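Local structure of beta-n-acetylhexosaminidase (Streptococcus pneumoniae, 4AZC) at residues Y281-K286 with I328-P333; D56-T61 with G164-F169; N63-A68 with N152-N157; D244-Y249 with G269-N274. The protein probably hydrolyses terminal beta-linked N-acetylhexosamine residues from glycans, as a glycoside hydrolase family 20 catalytic module with a TIM-barrel fold. All blocks are in the same frame, centred on the assembly; numbering follows the deposited sequence. Where two conformers were deposited one is given.

Contact 1 of 4, residues Y281-K286 with I328-P333; sequences YILGQK and IWADRP. With NGW ((2S,3aR,5R,6S,7R,7aR)-5-(hydroxymethyl)-2-methyl-2,3a,5,6,7,7a-hexahydro-1H-pyrano[3,2-d][1,3]thiazole-6,7-diol), chain E.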
loop_
_atom_site.group_PDB
_atom_site.type_symbol
_atom_site.label_atom_id
_atom_site.label_comp_id
_atom_site.label_asym_id
_atom_site.label_seq_id
_atom_site.Cartn_x
_atom_site.Cartn_y
_atom_site.Cartn_z
ATOM N N TYR A 281 -9.252 -9.240 3.006
ATOM C CA TYR A 281 -9.055 -10.413 3.851
ATOM C C TYR A 281 -8.226 -10.007 5.065
ATOM O O TYR A 281 -7.144 -9.429 4.925
ATOM C CB TYR A 281 -8.375 -11.555 3.090
ATOM C CG TYR A 281 -8.044 -12.744 3.966
ATOM C CD1 TYR A 281 -9.028 -13.346 4.761
ATOM C CD2 TYR A 281 -6.746 -13.272 4.006
ATOM C CE1 TYR A 281 -8.733 -14.445 5.576
ATOM C CE2 TYR A 281 -6.434 -14.377 4.831
ATOM C CZ TYR A 281 -7.435 -14.954 5.606
ATOM O OH TYR A 281 -7.152 -16.039 6.412
ATOM N N ILE A 282 -8.773 -10.288 6.245
ATOM C CA ILE A 282 -8.107 -10.081 7.523
ATOM C C ILE A 282 -7.574 -11.461 7.920
ATOM O O ILE A 282 -8.337 -12.431 7.964
ATOM C CB ILE A 282 -9.102 -9.545 8.583
ATOM C CG1 ILE A 282 -9.646 -8.159 8.175
ATOM C CG2 ILE A 282 -8.459 -9.504 9.965
ATOM C CD1 ILE A 282 -10.894 -7.700 8.966
ATOM N N LEU A 283 -6.268 -11.564 8.171
ATOM C CA LEU A 283 -5.673 -12.870 8.492
ATOM C C LEU A 283 -6.419 -13.573 9.634
ATOM O O LEU A 283 -6.689 -12.969 10.676
ATOM C CB LEU A 283 -4.192 -12.733 8.847
ATOM C CG LEU A 283 -3.261 -12.095 7.815
ATOM C CD1 LEU A 283 -1.833 -12.262 8.295
ATOM C CD2 LEU A 283 -3.440 -12.677 6.416
ATOM N N GLY A 284 -6.776 -14.834 9.409
ATOM C CA GLY A 284 -7.417 -15.651 10.439
ATOM C C GLY A 284 -8.908 -15.446 10.621
ATOM O O GLY A 284 -9.518 -16.155 11.406
ATOM N N GLN A 285 -9.490 -14.483 9.901
ATOM C CA GLN A 285 -10.925 -14.201 9.962
ATOM C C GLN A 285 -11.707 -15.379 9.402
ATOM O O GLN A 285 -11.390 -15.887 8.319
ATOM C CB GLN A 285 -11.264 -12.926 9.168
ATOM C CG GLN A 285 -12.644 -12.320 9.443
ATOM C CD GLN A 285 -12.657 -11.387 10.649
ATOM O OE1 GLN A 285 -11.671 -11.270 11.372
ATOM N NE2 GLN A 285 -13.778 -10.711 10.861
ATOM N N LYS A 286 -12.731 -15.799 10.136
ATOM C CA LYS A 286 -13.528 -16.956 9.760
ATOM C C LYS A 286 -14.963 -16.556 9.443
ATOM O O LYS A 286 -15.418 -15.501 9.896
ATOM C CB LYS A 286 -13.481 -18.013 10.878
ATOM C CG LYS A 286 -12.143 -18.719 10.938
ATOM C CD LYS A 286 -11.897 -19.527 9.653
ATOM C CE LYS A 286 -10.500 -19.286 9.068
ATOM N NZ LYS A 286 -9.371 -19.618 10.000
ATOM N N ILE A 328 -4.675 -7.125 2.132
ATOM C CA ILE A 328 -4.517 -8.119 3.186
ATOM C C ILE A 328 -4.220 -7.359 4.479
ATOM O O ILE A 328 -3.269 -6.588 4.535
ATOM C CB ILE A 328 -3.392 -9.157 2.869
ATOM C CG1 ILE A 328 -3.525 -9.701 1.426
ATOM C CG2 ILE A 328 -3.408 -10.308 3.880
ATOM C CD1 ILE A 328 -4.909 -10.361 1.094
ATOM N N TRP A 329 -5.056 -7.549 5.493
ATOM C CA TRP A 329 -4.886 -6.847 6.762
ATOM C C TRP A 329 -4.556 -7.819 7.872
ATOM O O TRP A 329 -4.959 -8.991 7.825
ATOM C CB TRP A 329 -6.149 -6.063 7.131
ATOM C CG TRP A 329 -6.535 -5.042 6.111
ATOM C CD1 TRP A 329 -7.525 -5.157 5.159
ATOM C CD2 TRP A 329 -5.941 -3.749 5.922
ATOM N NE1 TRP A 329 -7.576 -4.006 4.396
ATOM C CE2 TRP A 329 -6.615 -3.131 4.839
ATOM C CE3 TRP A 329 -4.898 -3.053 6.553
ATOM C CZ2 TRP A 329 -6.290 -1.852 4.386
ATOM C CZ3 TRP A 329 -4.571 -1.771 6.093
ATOM C CH2 TRP A 329 -5.269 -1.190 5.017
ATOM N N ALA A 330 -3.853 -7.332 8.885
ATOM C CA ALA A 330 -3.473 -8.186 10.013
ATOM C C ALA A 330 -3.957 -7.674 11.377
ATOM O O ALA A 330 -3.186 -7.648 12.346
ATOM C CB ALA A 330 -1.947 -8.433 10.001
ATOM N N ASP A 331 -5.243 -7.299 11.451
ATOM C CA ASP A 331 -5.887 -6.755 12.679
ATOM C C ASP A 331 -5.534 -7.527 13.949
ATOM O O ASP A 331 -5.308 -6.930 15.009
ATOM C CB ASP A 331 -7.422 -6.692 12.530
ATOM C CG ASP A 331 -7.876 -5.737 11.422
ATOM O OD1 ASP A 331 -7.155 -5.599 10.405
ATOM O OD2 ASP A 331 -8.965 -5.131 11.561
ATOM N N ARG A 332 -5.503 -8.848 13.840
ATOM C CA ARG A 332 -5.027 -9.689 14.917
ATOM C C ARG A 332 -3.710 -10.284 14.437
ATOM O O ARG A 332 -3.709 -11.346 13.823
ATOM C CB ARG A 332 -6.078 -10.757 15.240
ATOM C CG ARG A 332 -7.359 -10.146 15.827
ATOM C CD ARG A 332 -8.482 -11.165 15.969
ATOM N NE ARG A 332 -8.500 -12.044 14.813
ATOM C CZ ARG A 332 -9.055 -11.734 13.647
ATOM N NH1 ARG A 332 -9.662 -10.563 13.487
ATOM N NH2 ARG A 332 -8.997 -12.596 12.641
ATOM N N PRO A 333 -2.585 -9.578 14.693
ATOM C CA PRO A 333 -1.282 -9.910 14.090
ATOM C C PRO A 333 -0.688 -11.240 14.535
ATOM O O PRO A 333 0.241 -11.723 13.897
ATOM C CB PRO A 333 -0.388 -8.749 14.520
ATOM C CG PRO A 333 -0.999 -8.265 15.784
ATOM C CD PRO A 333 -2.473 -8.408 15.589
HETATM O O4 NGW E . -7.031 -3.390 9.093
HETATM C C4 NGW E . -8.158 -2.523 8.979
HETATM C C3 NGW E . -7.647 -1.144 8.598
HETATM C C5 NGW E . -9.113 -3.034 7.911
HETATM O O3 NGW E . -6.707 -0.693 9.593
HETATM C C2 NGW E . -8.830 -0.151 8.411
HETATM N N2 NGW E . -8.394 1.111 7.770
HETATM C C1 NGW E . -9.936 -0.729 7.488
HETATM C C7 NGW E . -7.971 0.797 6.386
HETATM C C8 NGW E . -7.897 2.069 5.529
HETATM S S1 NGW E . -9.244 -0.374 5.821
HETATM O O5 NGW E . -10.261 -2.162 7.722
HETATM C C6 NGW E . -9.701 -4.409 8.279
HETATM O O6 NGW E . -10.401 -4.327 9.520
HETATM O O HOH W 1 -5.329 -10.725 11.648
#
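C5 of the bound bicyclic pyrano-thiazole ligand NGW lies 3.6 Å above one face of the Trp329 ring, offset toward the rim, and Leu283 N 4.3 Å over the centre of one face of the Tyr281 ring. In one of two conformers Arg332 turns its guanidinium edge to Gln285, whose OE1, swung in by a bend at chi2 (85°), takes weak hydrogen bonds from NH1 (3.0 Å) and NH2 (3.2 Å), the amide and guanidinium planes 40° apart; its NE2 bonds to Gly290 O. Asp331 grips the ligand, OD1 taking O4 and OD2 O6, each at 2.6 Å, and Ile282 CD1 touches O6. Trp329 N to Tyr281 O at 2.9 Å and Leu283 N to Trp329 O pair the strands in parallel within the TIM-barrel beta-alpha-beta unit of strand 281-282, helix 294-303 and strand 321-329. Leu283 CD2 presses on Ile328 CG2, and both side chains pack on Ile342 of helix 339-351; strand 10-16 flanks strand 321-329, which brings Trp329 to the ligand pocket.

Contact 2 of 4, residues D56-T61 with G164-F169; sequences DDMTIT and GKYMDF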
loop_
_atom_site.group_PDB
_atom_site.type_symbol
_atom_site.label_atom_id
_atom_site.label_comp_id
_atom_site.label_asym_id
_atom_site.label_seq_id
_atom_site.Cartn_x
_atom_site.Cartn_y
_atom_site.Cartn_z
ATOM N N ASP A 56 19.027 2.900 8.144
ATOM C CA ASP A 56 20.353 2.795 8.736
ATOM C C ASP A 56 20.625 3.976 9.663
ATOM O O ASP A 56 21.130 3.790 10.763
ATOM C CB ASP A 56 21.419 2.655 7.652
ATOM C CG ASP A 56 21.349 1.312 6.960
ATOM O OD1 ASP A 56 20.857 0.333 7.585
ATOM O OD2 ASP A 56 21.775 1.227 5.783
ATOM N N ASP A 57 20.241 5.175 9.228
ATOM C CA ASP A 57 20.396 6.393 10.032
ATOM C C ASP A 57 19.013 6.931 10.387
ATOM O O ASP A 57 18.258 7.386 9.511
ATOM C CB ASP A 57 21.214 7.446 9.254
ATOM C CG ASP A 57 21.363 8.772 10.006
ATOM O OD1 ASP A 57 21.294 8.800 11.242
ATOM O OD2 ASP A 57 21.570 9.807 9.342
ATOM N N MET A 58 18.697 6.872 11.675
ATOM C CA MET A 58 17.418 7.321 12.202
ATOM C C MET A 58 17.567 8.568 13.075
ATOM O O MET A 58 16.709 8.851 13.926
ATOM C CB MET A 58 16.750 6.191 12.986
ATOM C CG MET A 58 16.388 4.967 12.145
ATOM S SD MET A 58 14.989 5.239 11.020
ATOM C CE MET A 58 13.616 5.440 12.144
ATOM N N THR A 59 18.653 9.311 12.861
ATOM C CA THR A 59 18.869 10.596 13.521
ATOM C C THR A 59 17.687 11.503 13.194
ATOM O O THR A 59 17.299 11.612 12.036
ATOM C CB THR A 59 20.188 11.264 13.044
ATOM O OG1 THR A 59 21.281 10.365 13.255
ATOM C CG2 THR A 59 20.455 12.577 13.792
ATOM N N ILE A 60 17.100 12.132 14.206
ATOM C CA ILE A 60 15.968 13.026 13.966
ATOM C C ILE A 60 16.231 14.400 14.548
ATOM O O ILE A 60 16.637 14.536 15.716
ATOM C CB ILE A 60 14.625 12.493 14.558
ATOM C CG1 ILE A 60 14.180 11.182 13.891
ATOM C CG2 ILE A 60 13.531 13.555 14.450
ATOM C CD1 ILE A 60 14.023 11.255 12.348
ATOM N N THR A 61 15.980 15.420 13.736
ATOM C CA THR A 61 16.075 16.781 14.214
ATOM C C THR A 61 14.700 17.444 14.250
ATOM O O THR A 61 14.060 17.640 13.219
ATOM C CB THR A 61 17.074 17.580 13.371
ATOM O OG1 THR A 61 18.090 16.683 12.917
ATOM C CG2 THR A 61 17.711 18.634 14.202
ATOM N N GLY A 164 9.385 12.466 7.131
ATOM C CA GLY A 164 10.329 13.066 6.175
ATOM C C GLY A 164 11.547 12.194 5.890
ATOM O O GLY A 164 11.961 12.046 4.728
ATOM N N LYS A 165 12.119 11.614 6.943
ATOM C CA LYS A 165 13.258 10.703 6.798
ATOM C C LYS A 165 12.907 9.464 5.982
ATOM O O LYS A 165 13.680 9.073 5.104
ATOM C CB LYS A 165 13.806 10.283 8.164
ATOM C CG LYS A 165 14.847 11.217 8.731
ATOM C CD LYS A 165 16.220 10.758 8.287
ATOM C CE LYS A 165 17.276 11.082 9.309
ATOM N NZ LYS A 165 18.236 9.958 9.421
ATOM N N TYR A 166 11.744 8.861 6.257
ATOM C CA TYR A 166 11.266 7.740 5.445
ATOM C C TYR A 166 11.022 8.181 4.001
ATOM O O TYR A 166 11.429 7.484 3.067
ATOM C CB TYR A 166 9.998 7.102 6.022
ATOM C CG TYR A 166 10.222 6.273 7.277
ATOM C CD1 TYR A 166 10.967 5.093 7.237
ATOM C CD2 TYR A 166 9.663 6.659 8.498
ATOM C CE1 TYR A 166 11.166 4.320 8.393
ATOM C CE2 TYR A 166 9.848 5.888 9.664
ATOM C CZ TYR A 166 10.609 4.725 9.601
ATOM O OH TYR A 166 10.807 3.962 10.735
ATOM N N MET A 167 10.354 9.321 3.829
ATOM C CA MET A 167 10.150 9.893 2.493
ATOM C C MET A 167 11.492 10.133 1.757
ATOM O O MET A 167 11.603 9.850 0.565
ATOM C CB MET A 167 9.340 11.196 2.563
ATOM C CG MET A 167 7.855 11.028 2.863
ATOM S SD MET A 167 7.052 12.639 2.851
ATOM C CE MET A 167 5.305 12.184 2.954
ATOM N N ASP A 168 12.495 10.658 2.468
ATOM C CA ASP A 168 13.823 10.873 1.885
ATOM C C ASP A 168 14.382 9.584 1.305
ATOM O O ASP A 168 15.010 9.603 0.251
ATOM C CB ASP A 168 14.809 11.417 2.917
ATOM C CG ASP A 168 14.527 12.853 3.307
ATOM O OD1 ASP A 168 13.876 13.586 2.532
ATOM O OD2 ASP A 168 14.958 13.252 4.414
ATOM N N PHE A 169 14.166 8.473 2.016
ATOM C CA PHE A 169 14.653 7.173 1.572
ATOM C C PHE A 169 13.916 6.680 0.333
ATOM O O PHE A 169 14.538 6.173 -0.597
ATOM C CB PHE A 169 14.531 6.119 2.681
ATOM C CG PHE A 169 14.756 4.712 2.190
ATOM C CD1 PHE A 169 16.054 4.235 1.960
ATOM C CD2 PHE A 169 13.685 3.880 1.916
ATOM C CE1 PHE A 169 16.267 2.944 1.486
ATOM C CE2 PHE A 169 13.900 2.581 1.447
ATOM C CZ PHE A 169 15.195 2.127 1.228
#
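Asp57 opens an Asx turn, and its backbone O and carboxylate both meet Lys165 NZ of helix 153-170. The ammonium donates to Asp57 O at 2.6 Å from well above the carbonyl plane, and forms a longer salt bridge with OD2 at 3.3 Å. The lysine side chain reaches from the helix to the 57-60 backbone, and Ile60 CD1 rests on its CG at 3.7 Å, the two side chains running past each other in opposite directions. One helix position on, Tyr166 receives Met58 in a Met-aromatic contact: SD stands 5.3 Å from the ring centroid, and the methyl CE approaches the phenolic end. Bends at chi2 (-72°) and chi3 (-67°) fold the methionine tip toward this ring. Around this first shell, Tyr166 OH is bonded to Phe53 O, while Met58 also packs on Val72 and Ile76 of helix 69-83, so the 56-61 segment is wedged between two helices. The Asx turn itself sets the carboxylate: Asp57 OD1 accepts from Thr59 N at 3.1 Å, above the carboxylate plane, and from Thr59 OG1 at 2.5 Å on its syn lone pair.

Contact 3 of 4, residues N63-A68 with N152-N157; sequences NGKTYA and NEEAMN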
loop_
_atom_site.group_PDB
_atom_site.type_symbol
_atom_site.label_atom_id
_atom_site.label_comp_id
_atom_site.label_asym_id
_atom_site.label_seq_id
_atom_site.Cartn_x
_atom_site.Cartn_y
_atom_site.Cartn_z
ATOM N N ASN A 63 12.130 20.084 17.183
ATOM C CA ASN A 63 11.903 20.731 18.468
ATOM C C ASN A 63 13.151 21.452 18.987
ATOM O O ASN A 63 13.297 21.686 20.187
ATOM C CB ASN A 63 11.372 19.690 19.471
ATOM C CG ASN A 63 10.015 19.136 19.058
ATOM O OD1 ASN A 63 9.132 19.888 18.685
ATOM N ND2 ASN A 63 9.853 17.826 19.126
ATOM N N GLY A 64 14.040 21.806 18.066
ATOM C CA GLY A 64 15.270 22.513 18.397
ATOM C C GLY A 64 16.323 21.602 19.002
ATOM O O GLY A 64 17.315 22.075 19.553
ATOM N N LYS A 65 16.107 20.293 18.901
ATOM C CA LYS A 65 17.087 19.312 19.365
ATOM C C LYS A 65 17.290 18.180 18.354
ATOM O O LYS A 65 16.544 18.073 17.375
ATOM C CB LYS A 65 16.673 18.753 20.733
ATOM C CG LYS A 65 15.351 17.998 20.744
ATOM C CD LYS A 65 15.183 17.164 22.015
ATOM C CE LYS A 65 14.773 18.008 23.227
ATOM N NZ LYS A 65 13.407 18.615 23.121
ATOM N N THR A 66 18.297 17.342 18.596
ATOM C CA THR A 66 18.465 16.114 17.826
ATOM C C THR A 66 18.280 14.882 18.692
ATOM O O THR A 66 18.691 14.841 19.851
ATOM C CB THR A 66 19.827 16.010 17.098
ATOM O OG1 THR A 66 20.859 15.705 18.051
ATOM C CG2 THR A 66 20.149 17.308 16.411
ATOM N N TYR A 67 17.668 13.864 18.107
ATOM C CA TYR A 67 17.537 12.579 18.766
ATOM C C TYR A 67 18.462 11.633 18.037
ATOM O O TYR A 67 18.341 11.453 16.821
ATOM C CB TYR A 67 16.095 12.092 18.678
ATOM C CG TYR A 67 15.064 13.101 19.115
ATOM C CD1 TYR A 67 14.750 14.203 18.317
ATOM C CD2 TYR A 67 14.389 12.950 20.319
ATOM C CE1 TYR A 67 13.813 15.129 18.711
ATOM C CE2 TYR A 67 13.430 13.877 20.722
ATOM C CZ TYR A 67 13.150 14.957 19.912
ATOM O OH TYR A 67 12.200 15.868 20.304
ATOM N N ALA A 68 19.389 11.040 18.784
ATOM C CA ALA A 68 20.408 10.153 18.225
ATOM C C ALA A 68 19.757 8.978 17.520
ATOM O O ALA A 68 18.703 8.507 17.943
ATOM C CB ALA A 68 21.339 9.657 19.318
ATOM N N ASN A 152 -0.377 18.653 20.261
ATOM C CA ASN A 152 0.945 18.495 20.847
ATOM C C ASN A 152 2.031 18.779 19.809
ATOM O O ASN A 152 2.403 17.901 19.025
ATOM C CB ASN A 152 1.111 17.111 21.496
ATOM C CG ASN A 152 2.463 16.939 22.173
ATOM O OD1 ASN A 152 3.441 17.599 21.822
ATOM N ND2 ASN A 152 2.527 16.035 23.137
ATOM N N GLU A 153 2.537 20.014 19.833
ATOM C CA GLU A 153 3.519 20.490 18.862
ATOM C C GLU A 153 4.776 19.648 18.890
ATOM O O GLU A 153 5.363 19.363 17.851
ATOM C CB GLU A 153 3.907 21.936 19.143
ATOM C CG GLU A 153 3.103 22.977 18.386
ATOM C CD GLU A 153 3.921 24.240 18.122
ATOM O OE1 GLU A 153 5.048 24.122 17.582
ATOM O OE2 GLU A 153 3.435 25.342 18.461
ATOM N N GLU A 154 5.204 19.273 20.085
ATOM C CA GLU A 154 6.455 18.563 20.224
ATOM C C GLU A 154 6.378 17.227 19.493
ATOM O O GLU A 154 7.337 16.816 18.831
ATOM C CB GLU A 154 6.774 18.350 21.706
ATOM C CG GLU A 154 8.046 17.587 21.963
ATOM C CD GLU A 154 8.389 17.536 23.435
ATOM O OE1 GLU A 154 7.475 17.515 24.275
ATOM O OE2 GLU A 154 9.584 17.510 23.756
ATOM N N ALA A 155 5.234 16.561 19.642
ATOM C CA ALA A 155 4.993 15.256 19.045
ATOM C C ALA A 155 4.756 15.398 17.549
ATOM O O ALA A 155 5.281 14.617 16.767
ATOM C CB ALA A 155 3.802 14.566 19.716
ATOM N N MET A 156 3.991 16.417 17.167
ATOM C CA MET A 156 3.715 16.691 15.758
ATOM C C MET A 156 5.006 16.997 14.981
ATOM O O MET A 156 5.245 16.421 13.916
ATOM C CB MET A 156 2.701 17.829 15.630
ATOM C CG MET A 156 1.337 17.444 16.160
ATOM S SD MET A 156 0.360 16.643 14.872
ATOM C CE MET A 156 -0.164 18.113 13.965
ATOM N N ASN A 157 5.845 17.882 15.533
ATOM C CA ASN A 157 7.173 18.150 14.967
ATOM C C ASN A 157 8.004 16.886 14.774
ATOM O O ASN A 157 8.659 16.712 13.747
ATOM C CB ASN A 157 7.953 19.142 15.841
ATOM C CG ASN A 157 7.331 20.525 15.853
ATOM O OD1 ASN A 157 6.609 20.902 14.930
ATOM N ND2 ASN A 157 7.606 21.292 16.913
HETATM O O HOH W 2 11.936 16.115 22.765
#
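Asn63 and Asn157 each hold CG anti to the carbonyl carbon (chi1 -64° and -66°), which brings their amides together beside the first turn of helix 153-170. Asn157 ND2 donates to Asn63 OD1 at 2.7 Å in a nearly straight bond, the acceptor lying in the plane of the donor amide; the two amides are inclined by 48°. The other end of the Asn63 amide grips the helix backbone: ND2 donates to a lone pair of Glu154 O, also at 2.7 Å. Its second N-H points almost straight at Tyr67 OH, 3.3 Å away, so both hydrogens of this amino group are used and the rotation of the amide is fixed. Glu154, extended beyond CG, lays its aliphatic part across the Asn63 amide, CG standing 3.4 Å from ND2. Lys65 NZ and Glu154 OE2 are 4.0 Å apart, beyond a salt bridge. A water joins them, accepting from NZ and donating to OE2 at 2.9 Å, and lies 2.5 Å from Tyr67 OH. Tyr67 also meets Phe158 edge-to-face. Polar side chains at the surface thus join a beta hairpin, strands 60-62 and 65-67, to a helix N terminus whose N-cap, Asn152, accepts from Ala155 N through OD1.

Contact 4 of 4, residues D244-Y249 with G269-N274; sequences DVLISY and GYKFLN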
loop_
_atom_site.group_PDB
_atom_site.type_symbol
_atom_site.label_atom_id
_atom_site.label_comp_id
_atom_site.label_asym_id
_atom_site.label_seq_id
_atom_site.Cartn_x
_atom_site.Cartn_y
_atom_site.Cartn_z
ATOM N N ASP A 244 -4.009 17.102 -4.967
ATOM C CA ASP A 244 -3.109 16.225 -5.731
ATOM C C ASP A 244 -2.958 14.829 -5.119
ATOM O O ASP A 244 -2.312 13.948 -5.703
ATOM C CB ASP A 244 -1.718 16.862 -5.863
ATOM C CG ASP A 244 -1.736 18.185 -6.618
ATOM O OD1 ASP A 244 -2.293 18.235 -7.734
ATOM O OD2 ASP A 244 -1.173 19.174 -6.104
ATOM N N VAL A 245 -3.523 14.635 -3.933
ATOM C CA VAL A 245 -3.417 13.344 -3.241
ATOM C C VAL A 245 -4.186 12.307 -4.047
ATOM O O VAL A 245 -5.333 12.539 -4.405
ATOM C CB VAL A 245 -4.023 13.407 -1.811
ATOM C CG1 VAL A 245 -3.876 12.060 -1.109
ATOM C CG2 VAL A 245 -3.373 14.514 -0.998
ATOM N N LEU A 246 -3.545 11.182 -4.336
ATOM C CA LEU A 246 -4.244 10.011 -4.848
ATOM C C LEU A 246 -5.033 9.418 -3.688
ATOM O O LEU A 246 -4.467 9.128 -2.650
ATOM C CB LEU A 246 -3.254 8.974 -5.383
ATOM C CG LEU A 246 -3.826 7.643 -5.878
ATOM C CD1 LEU A 246 -4.770 7.866 -7.067
ATOM C CD2 LEU A 246 -2.707 6.715 -6.264
ATOM N N ILE A 247 -6.338 9.245 -3.866
ATOM C CA ILE A 247 -7.192 8.744 -2.796
ATOM C C ILE A 247 -7.396 7.238 -2.876
ATOM O O ILE A 247 -7.980 6.733 -3.842
ATOM C CB ILE A 247 -8.585 9.474 -2.774
ATOM C CG1 ILE A 247 -8.421 10.952 -2.402
ATOM C CG2 ILE A 247 -9.530 8.809 -1.801
ATOM C CD1 ILE A 247 -7.750 11.203 -1.031
ATOM N N SER A 248 -6.906 6.525 -1.867
ATOM C CA SER A 248 -7.223 5.100 -1.705
ATOM C C SER A 248 -8.615 5.002 -1.067
ATOM O O SER A 248 -8.761 5.156 0.156
ATOM C CB SER A 248 -6.167 4.423 -0.837
ATOM O OG SER A 248 -6.438 3.055 -0.650
ATOM N N TYR A 249 -9.630 4.794 -1.914
ATOM C CA TYR A 249 -11.032 4.825 -1.482
ATOM C C TYR A 249 -11.536 3.429 -1.134
ATOM O O TYR A 249 -11.561 2.541 -1.995
ATOM C CB TYR A 249 -11.977 5.465 -2.540
ATOM C CG TYR A 249 -13.274 5.895 -1.873
ATOM C CD1 TYR A 249 -14.267 4.957 -1.534
ATOM C CD2 TYR A 249 -13.487 7.222 -1.532
ATOM C CE1 TYR A 249 -15.452 5.355 -0.867
ATOM C CE2 TYR A 249 -14.668 7.628 -0.875
ATOM C CZ TYR A 249 -15.627 6.697 -0.534
ATOM O OH TYR A 249 -16.763 7.129 0.121
ATOM N N GLY A 269 -12.185 16.788 -7.707
ATOM C CA GLY A 269 -11.118 16.545 -8.651
ATOM C C GLY A 269 -10.193 15.398 -8.292
ATOM O O GLY A 269 -9.182 15.211 -8.949
ATOM N N TYR A 270 -10.526 14.618 -7.261
ATOM C CA TYR A 270 -9.623 13.544 -6.854
ATOM C C TYR A 270 -9.635 12.381 -7.816
ATOM O O TYR A 270 -10.656 12.080 -8.412
ATOM C CB TYR A 270 -9.942 13.051 -5.436
ATOM C CG TYR A 270 -9.568 14.062 -4.387
ATOM C CD1 TYR A 270 -8.261 14.177 -3.960
ATOM C CD2 TYR A 270 -10.522 14.929 -3.854
ATOM C CE1 TYR A 270 -7.895 15.112 -3.021
ATOM C CE2 TYR A 270 -10.169 15.883 -2.910
ATOM C CZ TYR A 270 -8.857 15.962 -2.493
ATOM O OH TYR A 270 -8.497 16.890 -1.563
ATOM N N LYS A 271 -8.482 11.747 -7.977
ATOM C CA LYS A 271 -8.396 10.461 -8.655
ATOM C C LYS A 271 -8.343 9.381 -7.553
ATOM O O LYS A 271 -7.939 9.664 -6.420
ATOM C CB LYS A 271 -7.165 10.430 -9.570
ATOM C CG LYS A 271 -5.907 11.004 -8.914
ATOM C CD LYS A 271 -4.655 11.036 -9.812
ATOM C CE LYS A 271 -3.408 11.369 -8.976
ATOM N NZ LYS A 271 -3.535 12.698 -8.290
ATOM N N PHE A 272 -8.782 8.164 -7.875
ATOM C CA PHE A 272 -8.920 7.106 -6.869
ATOM C C PHE A 272 -8.090 5.892 -7.217
ATOM O O PHE A 272 -7.999 5.498 -8.377
ATOM C CB PHE A 272 -10.376 6.619 -6.753
ATOM C CG PHE A 272 -11.354 7.689 -6.375
ATOM C CD1 PHE A 272 -11.240 8.361 -5.148
ATOM C CD2 PHE A 272 -12.405 8.001 -7.213
ATOM C CE1 PHE A 272 -12.139 9.349 -4.794
ATOM C CE2 PHE A 272 -13.335 9.000 -6.863
ATOM C CZ PHE A 272 -13.205 9.666 -5.655
ATOM N N LEU A 273 -7.504 5.292 -6.188
ATOM C CA LEU A 273 -7.068 3.928 -6.286
ATOM C C LEU A 273 -8.187 3.148 -5.611
ATOM O O LEU A 273 -8.402 3.297 -4.410
ATOM C CB LEU A 273 -5.722 3.724 -5.581
ATOM C CG LEU A 273 -5.184 2.282 -5.532
ATOM C CD1 LEU A 273 -4.950 1.702 -6.946
ATOM C CD2 LEU A 273 -3.901 2.255 -4.708
ATOM N N ASN A 274 -8.921 2.362 -6.398
ATOM C CA ASN A 274 -10.129 1.685 -5.903
ATOM C C ASN A 274 -9.713 0.587 -4.938
ATOM O O ASN A 274 -9.244 -0.483 -5.346
ATOM C CB ASN A 274 -10.980 1.142 -7.071
ATOM C CG ASN A 274 -12.247 0.375 -6.610
ATOM O OD1 ASN A 274 -12.680 0.465 -5.467
ATOM N ND2 ASN A 274 -12.849 -0.362 -7.536
HETATM O O HOH W 3 -13.693 1.360 -3.231
#
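Leu273 N donates to Ile247 O at 2.8 Å, the shortest polar bond between the strands, made from above the carbonyl plane. Phe272 CA adds a CA-H...O contact to the same oxygen at 3.2 Å. The parallel pairing continues with Ile247 N to Lys271 O at 3.0 Å and Tyr249 N to Leu273 O at 3.2 Å. Ile247, Tyr249 and Phe272 project from one face of the sheet. There the edge of Tyr249 points at the face of Phe272 in an offset edge-to-face pair, centroids 5.8 Å apart and planes at 76°. Ile247 CB meets the edge of the Phe272 ring at CD1, and Ile247 CG1 packs 3.6 Å from Tyr270 CD1. The Tyr270 ring turns its edge to Val245 O, its hydroxyl bonding to Asp242 O. Lys271, extended until its bend at chi4 (-59°), crosses the Leu246 side chain at about a right angle, CG near its CD1, and donates from NZ to Asp244 O. At the C-terminal ends a water donates to both Tyr249 O and Asn274 OD1, while Asn274 ND2 bonds to Phe306 O. Ser248 and Leu273 project from the other face, where both touch Met325 of strand 321-329. Strand 246-249 is flanked by 223-227 and 272-274 by 321-329, while Leu265 of helix 262-267 packs on Tyr249, Tyr270 and Phe272 outside this parallel TIM-barrel sheet.

From the N terminus, contact 2 opens first, at residues 56-61, and contact 3 follows at 63-68; contact 3 closes at 152-157, before contact 2 closes at 164-169, so it is nested inside. The two share helix 153-170 and the hairpin of strands 60-62 and 65-67, where Ile60 O and Tyr67 N lie 2.7 Å apart, and together they pin that hairpin along the helix. Contact 4 then closes a short loop around helix 262-267, and contact 1 a longer one around helix 294-303. These last two lie in series and are connected, without touching, through strand 321-329, which borders both 272-274 and 281-282 in the barrel sheet. Contacts 1 and 2 have their nearest atoms about 17 Å apart.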